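Local coordinates for maltose/maltodextrin-binding protein (Thermus thermophilus, PDB 2GH9), which binds maltotriose, in keeping with a periplasmic solute-binding protein that probably collects maltodextrins for uptake, at residues R129-E132 with E133-A136; A195-F198 with I199-R203; G212-Y215 with G216-D219; A323-S326 with K327-L331. All coordinates share one frame; numbering follows the deposited sequence.

The four contacts follow one another along the chain, each joining side chains a turn or so apart. Interaction 1 starts helix 131-141, interaction 2 lies within helix 189-204, interaction 3 starts helix 215-224, and interaction 4 carries the chain out of helix 320-326 toward strand 333-334. Interactions 1 and 2, with centres 16 Å apart, touch directly: Trp131 CH2 lies 3.5 Å from Phe198 CE1. The others do not touch; between nearest atoms, interaction 3 is about 4 Å from interaction 2, and interaction 4 about 11 Å from interactions 1 and 3. The side chain of Tyr215, in interaction 3, lies about 4 Å from a bound glucose unit; Phe325, in interaction 4, stays about 11 Å away.

Interaction 1. Residues R129-E132 with E133-A136; sequences RTWE and EFLA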
# COMPACT_ATOMS: atom_id res chain seq x y z
N ARG A 129 -10.63 14.35 16.93
CA ARG A 129 -10.78 15.47 15.99
C ARG A 129 -9.48 16.22 15.70
O ARG A 129 -9.36 16.89 14.68
CB ARG A 129 -11.77 16.46 16.57
CG ARG A 129 -13.18 15.92 16.73
CD ARG A 129 -14.05 16.90 17.48
NE ARG A 129 -13.89 16.84 18.93
CZ ARG A 129 -14.65 17.51 19.79
NH1 ARG A 129 -15.63 18.30 19.34
NH2 ARG A 129 -14.45 17.41 21.10
N THR A 130 -8.51 16.12 16.61
CA THR A 130 -7.25 16.83 16.49
C THR A 130 -6.11 15.94 16.99
O THR A 130 -6.33 14.90 17.61
CB THR A 130 -7.24 18.13 17.37
OG1 THR A 130 -7.40 17.78 18.75
CG2 THR A 130 -8.34 19.08 16.96
N TRP A 131 -4.89 16.38 16.73
CA TRP A 131 -3.71 15.74 17.27
C TRP A 131 -3.77 15.64 18.79
O TRP A 131 -3.41 14.63 19.35
CB TRP A 131 -2.44 16.50 16.87
CG TRP A 131 -1.28 16.05 17.70
CD1 TRP A 131 -0.73 16.70 18.77
CD2 TRP A 131 -0.59 14.79 17.59
NE1 TRP A 131 0.27 15.94 19.31
CE2 TRP A 131 0.38 14.77 18.61
CE3 TRP A 131 -0.70 13.69 16.72
CZ2 TRP A 131 1.24 13.70 18.79
CZ3 TRP A 131 0.16 12.63 16.89
CH2 TRP A 131 1.13 12.64 17.92
N GLU A 132 -4.20 16.71 19.44
CA GLU A 132 -4.11 16.81 20.90
C GLU A 132 -5.10 15.84 21.55
O GLU A 132 -4.81 15.18 22.54
CB GLU A 132 -4.37 18.26 21.35
CG GLU A 132 -3.24 19.29 21.01
CD GLU A 132 -3.12 19.68 19.52
OE1 GLU A 132 -4.16 19.74 18.81
OE2 GLU A 132 -1.97 19.93 19.07
N GLU A 133 -6.28 15.75 20.95
CA GLU A 133 -7.31 14.82 21.38
C GLU A 133 -6.90 13.35 21.16
O GLU A 133 -7.18 12.49 21.99
CB GLU A 133 -8.59 15.11 20.59
CG GLU A 133 -9.85 14.95 21.37
CD GLU A 133 -11.04 15.41 20.59
OE1 GLU A 133 -11.73 16.34 21.05
OE2 GLU A 133 -11.30 14.86 19.51
N PHE A 134 -6.24 13.08 20.04
CA PHE A 134 -5.69 11.76 19.72
C PHE A 134 -4.60 11.38 20.70
O PHE A 134 -4.61 10.27 21.22
CB PHE A 134 -5.10 11.76 18.29
CG PHE A 134 -4.14 10.61 18.03
CD1 PHE A 134 -4.62 9.34 17.69
CD2 PHE A 134 -2.76 10.81 18.08
CE1 PHE A 134 -3.75 8.30 17.45
CE2 PHE A 134 -1.89 9.78 17.82
CZ PHE A 134 -2.39 8.51 17.51
N LEU A 135 -3.66 12.30 20.91
CA LEU A 135 -2.56 12.09 21.82
C LEU A 135 -3.04 11.75 23.22
O LEU A 135 -2.59 10.76 23.80
CB LEU A 135 -1.63 13.31 21.85
CG LEU A 135 -0.39 13.19 22.74
CD1 LEU A 135 0.43 11.93 22.43
CD2 LEU A 135 0.46 14.47 22.61
N ALA A 136 -3.96 12.55 23.73
CA ALA A 136 -4.51 12.35 25.08
C ALA A 136 -5.20 10.99 25.23
O ALA A 136 -4.98 10.28 26.20
CB ALA A 136 -5.48 13.48 25.43
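With CG set beside its backbone N (chi1 -64°) and a bend at chi3, Arg129 turns its guanidinium back onto the carboxylate of Glu133, whose chain runs extended beyond CG to meet it. The two flat groups are nearly coplanar, 26° apart, and the grip is side-on. Glu133 OE1 accepts from both NE and NH2 of Arg129, the latter at 2.9 Å, while Arg129 NE makes a weak bond to OE2. The firmer partner of Glu133 OE2 is the backbone N of Arg129, 2.7 Å away and almost straight, met on the anti side but tilted out of the carboxylate plane. Thr130 is the N-cap: its OG1 accepts from Glu133 N at 3.2 Å. One turn on, Leu135 CB lies over one face of the Trp131 indole, toward its rim, and Leu135 CD2 comes within 3.6 Å of NE1. Trp131 CZ3 also meets Phe134 CE2 at 3.6 Å, the ring planes inclined by 45°; Phe252 and Phe149 pack edge-to-face on Phe134. With an alanine at Glu133, the guanidinium of Arg129 would probably lose its anionic mate, and the backbone N of Arg129 this acceptor. Ionic and capping bonds thus fasten the exposed start, and apolar contacts anchor Trp131 and Phe134 inside.

Interaction 2. Residues A195-F198 with I199-R203; sequences ALQF and IKDLR
Ala195 meets the next turn through its carbonyl: O accepts from Ile199 N at 3.0 Å in the carbonyl plane, and Ile199 CG1 rests against the same oxygen. At Leu196 the backbone O takes the N-H of Lys200, while its side chain reaches Ile199 only loosely, CD2 to CD1 4.4 Å. Lys200 directs its ammonium elsewhere, to Ser361 OG and Pro359 O.

Gln197 carries the polar link. Its chain folds at chi2 (54°), which swings the amide along the helix so that NE2 donates to Asp201 OD1 at 3.0 Å. The carboxylate oxygen lies in the amide plane, yet the donor approaches it from above the carboxylate plane, the two groups being turned 46° against each other. Asp201 N also bonds to Gln197 O, so backbone and side chain both connect this pair.

Phe198 supplies the apolar counterpart. Leu202 CG stands over one face of its ring, 4.3 Å from the centroid, in a CH-pi contact, and Leu202 CD2 touches Phe198 CZ at 3.8 Å. Phe162 meets that ring edge-to-face.

Successive i to i+4 backbone bonds, with a polar pair and an aromatic-aliphatic pair at the same spacing, are the pattern of a largely buried alpha-helix, here helix 189-204, packed against helices 156-166, 341-357 and 363-378.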
# COMPACT_ATOMS: atom_id res chain seq x y z
N ALA A 195 10.16 15.17 9.99
CA ALA A 195 9.42 13.92 9.97
C ALA A 195 10.06 12.92 10.91
O ALA A 195 9.37 12.32 11.73
CB ALA A 195 9.36 13.34 8.56
N LEU A 196 11.37 12.76 10.81
CA LEU A 196 12.08 11.77 11.63
C LEU A 196 12.05 12.10 13.13
O LEU A 196 11.96 11.19 13.96
CB LEU A 196 13.52 11.60 11.18
CG LEU A 196 13.77 10.91 9.85
CD1 LEU A 196 15.29 10.67 9.69
CD2 LEU A 196 12.97 9.62 9.76
N GLN A 197 12.12 13.38 13.47
CA GLN A 197 11.95 13.81 14.89
C GLN A 197 10.54 13.50 15.45
O GLN A 197 10.40 12.98 16.56
CB GLN A 197 12.26 15.30 15.03
CG GLN A 197 12.44 15.76 16.48
CD GLN A 197 13.50 14.95 17.24
OE1 GLN A 197 14.67 14.92 16.86
NE2 GLN A 197 13.09 14.27 18.29
N PHE A 198 9.51 13.81 14.68
CA PHE A 198 8.15 13.43 15.08
C PHE A 198 8.01 11.91 15.27
O PHE A 198 7.40 11.44 16.26
CB PHE A 198 7.10 13.93 14.08
CG PHE A 198 5.75 13.34 14.31
CD1 PHE A 198 5.03 13.70 15.43
CD2 PHE A 198 5.22 12.40 13.45
CE1 PHE A 198 3.80 13.13 15.69
CE2 PHE A 198 3.99 11.82 13.71
CZ PHE A 198 3.27 12.20 14.82
N ILE A 199 8.57 11.14 14.32
CA ILE A 199 8.55 9.69 14.44
C ILE A 199 9.32 9.24 15.69
O ILE A 199 8.81 8.44 16.46
CB ILE A 199 9.02 8.95 13.16
CG1 ILE A 199 8.09 9.26 11.98
CG2 ILE A 199 9.09 7.43 13.42
CD1 ILE A 199 8.71 9.09 10.59
N LYS A 200 10.51 9.80 15.91
CA LYS A 200 11.20 9.55 17.20
C LYS A 200 10.34 9.86 18.42
O LYS A 200 10.25 9.06 19.36
CB LYS A 200 12.50 10.36 17.30
CG LYS A 200 13.62 9.75 16.55
CD LYS A 200 14.89 10.63 16.59
CE LYS A 200 15.60 10.59 17.95
NZ LYS A 200 16.82 11.48 17.89
N ASP A 201 9.67 11.01 18.38
CA ASP A 201 8.84 11.47 19.48
C ASP A 201 7.71 10.52 19.79
O ASP A 201 7.28 10.44 20.92
CB ASP A 201 8.26 12.88 19.22
CG ASP A 201 9.31 13.98 19.20
OD1 ASP A 201 10.47 13.74 19.60
OD2 ASP A 201 8.96 15.11 18.78
N LEU A 202 7.21 9.82 18.76
CA LEU A 202 6.16 8.81 18.94
C LEU A 202 6.63 7.72 19.92
O LEU A 202 5.83 7.08 20.57
CB LEU A 202 5.74 8.19 17.58
CG LEU A 202 4.85 9.05 16.65
CD1 LEU A 202 4.56 8.36 15.31
CD2 LEU A 202 3.53 9.39 17.31
N ARG A 203 7.94 7.52 20.00
CA ARG A 203 8.49 6.56 20.96
C ARG A 203 9.01 7.27 22.22
O ARG A 203 8.57 6.96 23.30
CB ARG A 203 9.61 5.76 20.33
CG ARG A 203 10.24 4.70 21.25
CD ARG A 203 11.15 3.80 20.44
NE ARG A 203 10.36 2.88 19.62
CZ ARG A 203 10.82 2.17 18.58
NH1 ARG A 203 12.08 2.27 18.21
NH2 ARG A 203 10.00 1.37 17.91

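Interaction 3. Residues G212-Y215 with G216-D219; sequences GVDY and GVAD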
# COMPACT_ATOMS: atom_id res chain seq x y z
N GLY A 212 10.48 -2.85 19.04
CA GLY A 212 10.00 -4.14 18.58
C GLY A 212 8.74 -4.11 17.74
O GLY A 212 8.40 -5.12 17.12
N VAL A 213 8.05 -2.98 17.69
CA VAL A 213 6.74 -2.95 17.02
C VAL A 213 6.89 -2.88 15.50
O VAL A 213 7.26 -1.85 14.93
CB VAL A 213 5.84 -1.82 17.55
CG1 VAL A 213 4.42 -1.98 17.01
CG2 VAL A 213 5.83 -1.83 19.08
N ASP A 214 6.57 -4.00 14.85
CA ASP A 214 6.57 -4.11 13.41
C ASP A 214 5.14 -4.36 12.92
O ASP A 214 4.19 -4.32 13.70
CB ASP A 214 7.56 -5.20 12.95
CG ASP A 214 7.26 -6.55 13.52
OD1 ASP A 214 6.19 -6.76 14.14
OD2 ASP A 214 8.14 -7.44 13.36
N TYR A 215 4.97 -4.62 11.63
CA TYR A 215 3.64 -4.84 11.09
C TYR A 215 2.84 -5.85 11.92
O TYR A 215 1.72 -5.59 12.30
CB TYR A 215 3.68 -5.31 9.62
CG TYR A 215 2.30 -5.33 9.07
CD1 TYR A 215 1.72 -4.17 8.56
CD2 TYR A 215 1.51 -6.46 9.19
CE1 TYR A 215 0.39 -4.17 8.12
CE2 TYR A 215 0.21 -6.47 8.75
CZ TYR A 215 -0.35 -5.32 8.22
OH TYR A 215 -1.65 -5.36 7.81
N GLY A 216 3.43 -7.02 12.19
CA GLY A 216 2.71 -8.11 12.84
C GLY A 216 2.29 -7.86 14.27
O GLY A 216 1.22 -8.29 14.71
N VAL A 217 3.15 -7.14 15.00
CA VAL A 217 2.88 -6.79 16.39
C VAL A 217 1.65 -5.90 16.47
O VAL A 217 0.70 -6.17 17.23
CB VAL A 217 4.11 -6.09 17.02
CG1 VAL A 217 3.79 -5.52 18.39
CG2 VAL A 217 5.32 -7.07 17.07
N ALA A 218 1.63 -4.85 15.65
CA ALA A 218 0.50 -3.90 15.65
C ALA A 218 -0.77 -4.54 15.10
O ALA A 218 -1.85 -4.36 15.64
CB ALA A 218 0.86 -2.62 14.88
N ASP A 219 -0.62 -5.28 14.00
CA ASP A 219 -1.76 -5.90 13.37
C ASP A 219 -2.35 -6.97 14.29
O ASP A 219 -3.58 -7.07 14.41
CB ASP A 219 -1.38 -6.52 12.04
CG ASP A 219 -2.58 -7.03 11.28
OD1 ASP A 219 -3.55 -6.26 11.11
OD2 ASP A 219 -2.55 -8.20 10.86
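Asp214 and Val217 meet in an N-cap at the start of helix 215-224: Asp214 OD1 accepts from Val217 N at 3.2 Å, with an N-H...O angle of 159°. The carboxylate reaches this amide because CG sits between the backbone N and the carbonyl carbon of Asp214 (chi1 58°), and the donor approaches nearly along the C-O axis of OD1. Val217 CG2 presses on the same oxygen, while its other methyl, CG1, lies 3.9 Å from Val213 CG1; the two valine side chains are crossed at about a right angle. Backbone bonds from Ala218 N to Asp214 O and from Asp219 N to Tyr215 O, the latter 2.9 Å long, continue the first turn.

Farther along, Tyr215 and Asp219 run side by side and point the same way, their ring and carboxylate planes 35° apart. Both polar ends are secured by residues beyond this turn: Tyr215 OH bonds to Asn232 ND2, and Asp219 OD1 to Tyr240 OH. Tyr215 also touches a bound glucose unit, and the Asn232 bond, with Asp219 alongside the ring, is likely to help fix the orientation of this pocket residue. Between the two side chains themselves, the approach is carbon to carbon, with Tyr215 CE2 3.7 Å from Asp219 CB.

Interaction 4. Residues A323-S326 with K327-L331; sequences AGFS and KVFPL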
# COMPACT_ATOMS: atom_id res chain seq x y z
N ALA A 323 -16.97 4.53 1.90
CA ALA A 323 -17.22 5.91 2.38
C ALA A 323 -16.06 6.44 3.23
O ALA A 323 -15.63 7.59 3.08
CB ALA A 323 -18.53 5.99 3.17
N GLY A 324 -15.53 5.59 4.12
CA GLY A 324 -14.39 5.95 4.95
C GLY A 324 -13.15 6.29 4.13
O GLY A 324 -12.54 7.35 4.30
N PHE A 325 -12.77 5.41 3.22
CA PHE A 325 -11.59 5.70 2.39
C PHE A 325 -11.77 6.79 1.33
O PHE A 325 -10.77 7.41 0.91
CB PHE A 325 -11.02 4.41 1.79
CG PHE A 325 -10.23 3.61 2.77
CD1 PHE A 325 -8.91 3.96 3.06
CD2 PHE A 325 -10.79 2.54 3.43
CE1 PHE A 325 -8.19 3.25 3.99
CE2 PHE A 325 -10.06 1.82 4.36
CZ PHE A 325 -8.76 2.20 4.64
N SER A 326 -13.01 7.08 0.94
CA SER A 326 -13.30 8.21 0.05
C SER A 326 -12.98 9.57 0.68
O SER A 326 -12.80 10.57 -0.02
CB SER A 326 -14.78 8.19 -0.43
OG SER A 326 -15.65 8.93 0.45
N LYS A 327 -12.91 9.61 2.00
CA LYS A 327 -12.57 10.82 2.69
C LYS A 327 -11.07 10.90 2.96
O LYS A 327 -10.56 11.95 3.34
CB LYS A 327 -13.39 10.91 3.99
CG LYS A 327 -14.92 11.15 3.74
CD LYS A 327 -15.17 12.59 3.25
CE LYS A 327 -16.51 12.78 2.45
NZ LYS A 327 -16.44 12.34 1.01
N VAL A 328 -10.36 9.79 2.75
CA VAL A 328 -8.92 9.71 2.97
C VAL A 328 -8.17 9.86 1.65
O VAL A 328 -7.18 10.58 1.59
CB VAL A 328 -8.52 8.39 3.70
CG1 VAL A 328 -7.00 8.24 3.76
CG2 VAL A 328 -9.13 8.32 5.09
N PHE A 329 -8.63 9.20 0.59
CA PHE A 329 -7.88 9.23 -0.68
C PHE A 329 -7.56 10.61 -1.22
O PHE A 329 -6.47 10.83 -1.73
CB PHE A 329 -8.56 8.40 -1.79
CG PHE A 329 -8.53 6.90 -1.56
CD1 PHE A 329 -7.74 6.30 -0.57
CD2 PHE A 329 -9.30 6.07 -2.36
CE1 PHE A 329 -7.74 4.93 -0.39
CE2 PHE A 329 -9.32 4.71 -2.18
CZ PHE A 329 -8.52 4.13 -1.21
N PRO A 330 -8.51 11.55 -1.14
CA PRO A 330 -8.19 12.90 -1.65
C PRO A 330 -7.09 13.65 -0.90
O PRO A 330 -6.57 14.63 -1.43
CB PRO A 330 -9.52 13.65 -1.49
CG PRO A 330 -10.55 12.58 -1.50
CD PRO A 330 -9.90 11.47 -0.69
N LEU A 331 -6.75 13.20 0.30
CA LEU A 331 -5.63 13.79 1.05
C LEU A 331 -4.25 13.34 0.55
O LEU A 331 -3.24 14.00 0.82
CB LEU A 331 -5.77 13.45 2.52
CG LEU A 331 -7.10 13.75 3.18
CD1 LEU A 331 -7.05 13.26 4.62
CD2 LEU A 331 -7.50 15.24 3.08
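Phe325 O receives two backbone N-H groups as the chain leaves helix 320-326. Phe329 N lies 2.8 Å away with an N-H...O angle of 165°, an i to i+4 bond, whereas Val328 N donates from well above the carbonyl plane at 3.0 Å. Lys327 N adds another i to i+3 bond, to Gly324 O, so bonds of both spacings occur ahead of the 3-10 segment 329-331.

The side chains fold over this exit. With CG anti to its carbonyl carbon (chi1 -69°), Phe329 lays its ring back across the preceding turn: Phe325 O lies 3.3 Å above the plane of the Phe329 ring, toward its rim, and Phe325 CB makes a CH-pi contact 4.2 Å from the ring centroid. The two phenyl planes are inclined by 40°, and their nearest atoms, Phe325 CD1 and Phe329 CE1, are 3.8 Å apart. Ser326 OG turns back into the helix and donates to Ala323 O at 3.0 Å. A serine instead of Phe329 would probably uncover Phe325 CB and open a gap beside the Phe325 ring.

Both phenylalanines pack on Ile306 of strand 306-307. Phe325 also meets Pro234, and Val328 and Phe329 contact Ser114, placing the turn against that short strand as the chain runs from helix 320-326 to strand 333-334.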